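Cellulose hydrolase (Bacillus licheniformis, PDB 4YZT) hydrolyses internal beta-1,4-glucosidic bonds of cellulose as a three-module family 5 endoglucanase, its TIM-barrel domain holding a cellotetraose chain. Local coordinates at residues Val334-Lys348 against Lys420-Asp433. Sequence-based numbering, arbitrary orientation.
Sequences VPNAIIKPADLFIKK and KGASQVMDIILYDD
Ile429 N donates to Leu344 O at 2.7 Å, nearly straight (N-H...O 167°) and close to the carbonyl axis, the shortest rung of a regular parallel register that runs from Ala342 to Lys348. Before Ala342, where cis-Pro341 interrupts the strand, the two diverge: the axis of 338-340 lies 7.5 Å from that of 424-431, against 4.7 Å for 343-347. Here Gln424, bent at chi2, replaces a single rung by turning OE1 to Ile339 N, 2.9 Å away, with the donor tilted from the amide plane; beside it, ordered waters link Ala337 N and O to Ala422 O. Farther back, Asn336 OD1 accepts Ala422 N on an in-plane lone pair (N-H...O 175°), while its ND2 binds Asp288.

On the face bearing Asp343, OD1 of that residue lies 3.7 Å from Asp427 OD2; Lys280 forms a salt bridge to both, which probably offsets their repulsion, and Gln413 NE2 donates a hydrogen bond to Asp427 OD1. Ile429 CD1 sits over the Phe345 ring, 4.1 Å from its centroid. Next along, Lys347, extended with CG anti to its backbone N (chi1 -175°), runs across one face of Tyr431, CG lying 4.3 Å from the centroid, and ends in a salt bridge from NZ to Asp433 OD1 (3.0 Å). With only an alanine here, Asp433 is likely to lose this charge partner and the ring face to be less covered. Backbone rungs thus hold the strands together, while Lys280 and Asp288 tie this sheet of the X2 module to helix 280-296 of the barrel domain.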
loop_
_atom_site.group_PDB
_atom_site.type_symbol
_atom_site.label_atom_id
_atom_site.label_comp_id
_atom_site.label_asym_id
_atom_site.label_seq_id
_atom_site.Cartn_x
_atom_site.Cartn_y
_atom_site.Cartn_z
ATOM N N VAL A 334 -4.736 10.626 -16.197
ATOM C CA VAL A 334 -4.324 9.991 -17.451
ATOM C C VAL A 334 -4.435 8.472 -17.326
ATOM O O VAL A 334 -3.758 7.861 -16.511
ATOM C CB VAL A 334 -2.883 10.387 -17.824
ATOM C CG1 VAL A 334 -2.466 9.759 -19.150
ATOM C CG2 VAL A 334 -2.754 11.911 -17.877
ATOM N N PRO A 335 -5.332 7.860 -18.100
ATOM C CA PRO A 335 -5.474 6.401 -18.058
ATOM C C PRO A 335 -4.237 5.656 -18.574
ATOM O O PRO A 335 -3.552 6.120 -19.494
ATOM C CB PRO A 335 -6.673 6.143 -18.967
ATOM C CG PRO A 335 -7.459 7.429 -18.910
ATOM C CD PRO A 335 -6.416 8.503 -18.860
ATOM N N ASN A 336 -3.978 4.501 -17.969
ATOM C CA ASN A 336 -2.854 3.649 -18.331
ATOM C C ASN A 336 -3.323 2.345 -18.953
ATOM O O ASN A 336 -4.251 1.704 -18.442
ATOM C CB ASN A 336 -2.001 3.334 -17.098
ATOM C CG ASN A 336 -1.565 4.576 -16.361
ATOM O OD1 ASN A 336 -0.629 5.263 -16.778
ATOM N ND2 ASN A 336 -2.235 4.871 -15.248
ATOM N N ALA A 337 -2.670 1.944 -20.038
ATOM C CA ALA A 337 -2.929 0.642 -20.630
ATOM C C ALA A 337 -2.373 -0.455 -19.706
ATOM O O ALA A 337 -1.341 -0.271 -19.052
ATOM C CB ALA A 337 -2.315 0.561 -22.024
ATOM N N ILE A 338 -3.072 -1.585 -19.640
ATOM C CA ILE A 338 -2.648 -2.699 -18.802
ATOM C C ILE A 338 -2.530 -3.969 -19.656
ATOM O O ILE A 338 -3.493 -4.359 -20.335
ATOM C CB ILE A 338 -3.642 -2.941 -17.633
ATOM C CG1 ILE A 338 -3.882 -1.652 -16.833
ATOM C CG2 ILE A 338 -3.129 -4.047 -16.728
ATOM C CD1 ILE A 338 -2.665 -1.161 -16.039
ATOM N N ILE A 339 -1.346 -4.588 -19.658
ATOM C CA ILE A 339 -1.134 -5.840 -20.388
ATOM C C ILE A 339 -1.369 -7.085 -19.523
ATOM O O ILE A 339 -1.200 -7.048 -18.298
ATOM C CB ILE A 339 0.303 -5.930 -20.980
ATOM C CG1 ILE A 339 1.346 -6.049 -19.867
ATOM C CG2 ILE A 339 0.584 -4.744 -21.897
ATOM C CD1 ILE A 339 2.759 -6.326 -20.375
ATOM N N LYS A 340 -1.767 -8.179 -20.176
ATOM C CA LYS A 340 -1.923 -9.488 -19.532
ATOM C C LYS A 340 -1.456 -10.576 -20.497
ATOM O O LYS A 340 -2.023 -10.728 -21.580
ATOM C CB LYS A 340 -3.380 -9.729 -19.123
ATOM C CG LYS A 340 -3.575 -10.805 -18.069
ATOM C CD LYS A 340 -5.026 -10.877 -17.596
ATOM C CE LYS A 340 -5.188 -11.904 -16.475
ATOM N NZ LYS A 340 -6.620 -12.117 -16.125
ATOM N N PRO A 341 -0.432 -11.354 -20.108
ATOM C CA PRO A 341 0.213 -11.357 -18.795
ATOM C C PRO A 341 1.305 -10.309 -18.667
ATOM O O PRO A 341 1.841 -9.855 -19.676
ATOM C CB PRO A 341 0.815 -12.769 -18.716
ATOM C CG PRO A 341 1.187 -13.072 -20.135
ATOM C CD PRO A 341 0.141 -12.380 -21.003
ATOM N N ALA A 342 1.641 -9.952 -17.436
ATOM C CA ALA A 342 2.770 -9.071 -17.172
ATOM C C ALA A 342 4.036 -9.884 -16.936
ATOM O O ALA A 342 5.145 -9.400 -17.143
ATOM C CB ALA A 342 2.481 -8.176 -15.975
ATOM N N ASP A 343 3.857 -11.115 -16.465
ATOM C CA ASP A 343 4.958 -12.060 -16.311
ATOM C C ASP A 343 4.720 -13.266 -17.200
ATOM O O ASP A 343 3.736 -13.989 -17.027
ATOM C CB ASP A 343 5.096 -12.507 -14.857
ATOM C CG ASP A 343 5.935 -11.559 -14.022
ATOM O OD1 ASP A 343 6.901 -10.961 -14.549
ATOM O OD2 ASP A 343 5.635 -11.421 -12.817
ATOM N N LEU A 344 5.616 -13.491 -18.154
ATOM C CA LEU A 344 5.480 -14.642 -19.030
ATOM C C LEU A 344 6.440 -15.755 -18.598
ATOM O O LEU A 344 7.657 -15.594 -18.689
ATOM C CB LEU A 344 5.730 -14.235 -20.481
ATOM C CG LEU A 344 5.654 -15.370 -21.496
ATOM C CD1 LEU A 344 4.260 -15.982 -21.433
ATOM C CD2 LEU A 344 5.968 -14.857 -22.893
ATOM N N PHE A 345 5.882 -16.869 -18.121
ATOM C CA PHE A 345 6.662 -18.022 -17.671
ATOM C C PHE A 345 6.804 -19.074 -18.774
ATOM O O PHE A 345 5.810 -19.572 -19.302
ATOM C CB PHE A 345 6.016 -18.668 -16.437
ATOM C CG PHE A 345 6.094 -17.833 -15.190
ATOM C CD1 PHE A 345 7.171 -17.956 -14.320
ATOM C CD2 PHE A 345 5.090 -16.931 -14.878
ATOM C CE1 PHE A 345 7.235 -17.188 -13.152
ATOM C CE2 PHE A 345 5.155 -16.163 -13.721
ATOM C CZ PHE A 345 6.220 -16.296 -12.860
ATOM N N ILE A 346 8.040 -19.406 -19.124
ATOM C CA ILE A 346 8.303 -20.443 -20.114
ATOM C C ILE A 346 9.114 -21.555 -19.444
ATOM O O ILE A 346 10.158 -21.293 -18.847
ATOM C CB ILE A 346 9.056 -19.866 -21.351
ATOM C CG1 ILE A 346 8.135 -18.923 -22.130
ATOM C CG2 ILE A 346 9.554 -20.982 -22.266
ATOM C CD1 ILE A 346 8.854 -18.052 -23.111
ATOM N N LYS A 347 8.634 -22.791 -19.528
ATOM C CA LYS A 347 9.322 -23.881 -18.855
ATOM C C LYS A 347 10.487 -24.378 -19.691
ATOM O O LYS A 347 10.376 -24.512 -20.914
ATOM C CB LYS A 347 8.365 -25.033 -18.560
ATOM C CG LYS A 347 8.981 -26.158 -17.742
ATOM C CD LYS A 347 7.907 -27.061 -17.185
ATOM C CE LYS A 347 8.496 -28.182 -16.344
ATOM N NZ LYS A 347 7.433 -29.071 -15.817
ATOM N N LYS A 348 11.605 -24.638 -19.018
ATOM C CA LYS A 348 12.790 -25.182 -19.652
ATOM C C LYS A 348 12.430 -26.435 -20.434
ATOM O O LYS A 348 11.847 -27.366 -19.886
ATOM C CB LYS A 348 13.852 -25.502 -18.594
ATOM C CG LYS A 348 15.266 -25.639 -19.116
ATOM C CD LYS A 348 16.255 -25.366 -17.989
ATOM C CE LYS A 348 17.690 -25.598 -18.422
ATOM N NZ LYS A 348 18.630 -25.358 -17.289
ATOM N N LYS A 420 0.192 7.862 -24.687
ATOM C CA LYS A 420 0.007 8.486 -23.376
ATOM C C LYS A 420 -0.112 7.424 -22.272
ATOM O O LYS A 420 -0.425 6.261 -22.541
ATOM C CB LYS A 420 -1.224 9.390 -23.380
ATOM C CG LYS A 420 -1.070 10.592 -24.303
ATOM C CD LYS A 420 -2.368 11.364 -24.446
ATOM C CE LYS A 420 -2.239 12.449 -25.516
ATOM N NZ LYS A 420 -3.529 13.166 -25.747
ATOM N N GLY A 421 0.162 7.836 -21.039
ATOM C CA GLY A 421 0.129 6.933 -19.903
ATOM C C GLY A 421 1.409 6.123 -19.781
ATOM O O GLY A 421 2.277 6.161 -20.659
ATOM N N ALA A 422 1.508 5.369 -18.690
ATOM C CA ALA A 422 2.716 4.618 -18.365
ATOM C C ALA A 422 3.023 3.502 -19.373
ATOM O O ALA A 422 2.122 2.933 -19.985
ATOM C CB ALA A 422 2.590 4.042 -16.963
ATOM N N SER A 423 4.305 3.195 -19.547
ATOM C CA SER A 423 4.683 2.009 -20.302
ATOM C C SER A 423 4.413 0.756 -19.473
ATOM O O SER A 423 4.427 0.796 -18.247
ATOM C CB SER A 423 6.159 2.051 -20.699
ATOM O OG SER A 423 6.402 3.073 -21.650
ATOM N N GLN A 424 4.165 -0.349 -20.157
ATOM C CA GLN A 424 4.015 -1.642 -19.503
ATOM C C GLN A 424 5.267 -2.471 -19.786
ATOM O O GLN A 424 5.790 -2.454 -20.904
ATOM C CB GLN A 424 2.762 -2.347 -20.010
ATOM C CG GLN A 424 1.461 -1.700 -19.561
ATOM C CD GLN A 424 1.066 -2.137 -18.169
ATOM O OE1 GLN A 424 0.575 -3.249 -17.966
ATOM N NE2 GLN A 424 1.311 -1.281 -17.196
ATOM N N VAL A 425 5.751 -3.177 -18.771
ATOM C CA VAL A 425 6.937 -4.025 -18.910
ATOM C C VAL A 425 6.627 -5.502 -18.636
ATOM O O VAL A 425 6.197 -5.856 -17.541
ATOM C CB VAL A 425 8.047 -3.586 -17.950
ATOM C CG1 VAL A 425 9.252 -4.522 -18.067
ATOM C CG2 VAL A 425 8.430 -2.129 -18.194
ATOM N N MET A 426 6.854 -6.363 -19.623
ATOM C CA MET A 426 6.610 -7.795 -19.462
ATOM C C MET A 426 7.914 -8.568 -19.253
ATOM O O MET A 426 8.803 -8.528 -20.104
ATOM C CB MET A 426 5.869 -8.343 -20.687
ATOM C CG MET A 426 5.416 -9.792 -20.566
ATOM S SD MET A 426 4.594 -10.378 -22.063
ATOM C CE MET A 426 5.991 -10.627 -23.135
ATOM N N ASP A 427 8.030 -9.271 -18.128
ATOM C CA ASP A 427 9.199 -10.110 -17.889
ATOM C C ASP A 427 9.034 -11.434 -18.619
ATOM O O ASP A 427 7.966 -12.050 -18.561
ATOM C CB ASP A 427 9.405 -10.371 -16.396
ATOM C CG ASP A 427 9.988 -9.182 -15.654
ATOM O OD1 ASP A 427 10.167 -8.100 -16.248
ATOM O OD2 ASP A 427 10.264 -9.336 -14.448
ATOM N N ILE A 428 10.077 -11.848 -19.334
ATOM C CA ILE A 428 10.106 -13.169 -19.937
ATOM C C ILE A 428 10.953 -14.055 -19.022
ATOM O O ILE A 428 12.150 -13.851 -18.900
ATOM C CB ILE A 428 10.688 -13.142 -21.356
ATOM C CG1 ILE A 428 9.941 -12.122 -22.220
ATOM C CG2 ILE A 428 10.670 -14.550 -21.958
ATOM C CD1 ILE A 428 9.118 -12.719 -23.332
ATOM N N ILE A 429 10.317 -15.023 -18.377
ATOM C CA ILE A 429 10.948 -15.778 -17.307
ATOM C C ILE A 429 11.112 -17.250 -17.660
ATOM O O ILE A 429 10.127 -17.946 -17.914
ATOM C CB ILE A 429 10.123 -15.685 -16.005
ATOM C CG1 ILE A 429 9.837 -14.223 -15.648
ATOM C CG2 ILE A 429 10.832 -16.417 -14.870
ATOM C CD1 ILE A 429 8.856 -14.059 -14.480
ATOM N N LEU A 430 12.354 -17.725 -17.673
ATOM C CA LEU A 430 12.609 -19.151 -17.805
ATOM C C LEU A 430 12.528 -19.835 -16.444
ATOM O O LEU A 430 13.170 -19.395 -15.493
ATOM C CB LEU A 430 13.987 -19.397 -18.426
ATOM C CG LEU A 430 14.372 -20.838 -18.788
ATOM C CD1 LEU A 430 13.475 -21.369 -19.901
ATOM C CD2 LEU A 430 15.843 -20.911 -19.210
ATOM N N TYR A 431 11.749 -20.904 -16.343
ATOM C CA TYR A 431 11.666 -21.632 -15.074
ATOM C C TYR A 431 11.780 -23.124 -15.283
ATOM O O TYR A 431 11.694 -23.617 -16.415
ATOM C CB TYR A 431 10.366 -21.317 -14.323
ATOM C CG TYR A 431 9.158 -22.117 -14.767
ATOM C CD1 TYR A 431 8.393 -21.707 -15.850
ATOM C CD2 TYR A 431 8.775 -23.272 -14.095
ATOM C CE1 TYR A 431 7.288 -22.423 -16.255
ATOM C CE2 TYR A 431 7.671 -24.001 -14.498
ATOM C CZ TYR A 431 6.927 -23.566 -15.574
ATOM O OH TYR A 431 5.832 -24.287 -15.975
ATOM N N ASP A 432 12.005 -23.832 -14.179
ATOM C CA ASP A 432 12.057 -25.286 -14.176
ATOM C C ASP A 432 11.436 -25.751 -12.867
ATOM O O ASP A 432 11.157 -24.922 -11.992
ATOM C CB ASP A 432 13.494 -25.784 -14.322
ATOM C CG ASP A 432 13.574 -27.123 -15.025
ATOM O OD1 ASP A 432 12.525 -27.788 -15.182
ATOM O OD2 ASP A 432 14.687 -27.505 -15.428
ATOM N N ASP A 433 11.200 -27.055 -12.732
ATOM C CA ASP A 433 10.627 -27.601 -11.500
ATOM C C ASP A 433 11.468 -27.154 -10.294
ATOM O O ASP A 433 12.683 -27.330 -10.280
ATOM C CB ASP A 433 10.573 -29.138 -11.532
ATOM C CG ASP A 433 9.848 -29.698 -12.754
ATOM O OD1 ASP A 433 8.748 -29.219 -13.101
ATOM O OD2 ASP A 433 10.387 -30.644 -13.362
HETATM O O HOH W 1 -0.535 3.701 -20.897
HETATM O O HOH W 2 0.598 1.415 -18.185
HETATM O O HOH W 3 5.198 -26.693 -14.751
HETATM O O HOH W 4 12.233 -29.308 -17.541
HETATM O O HOH W 5 17.049 -26.822 -14.923
#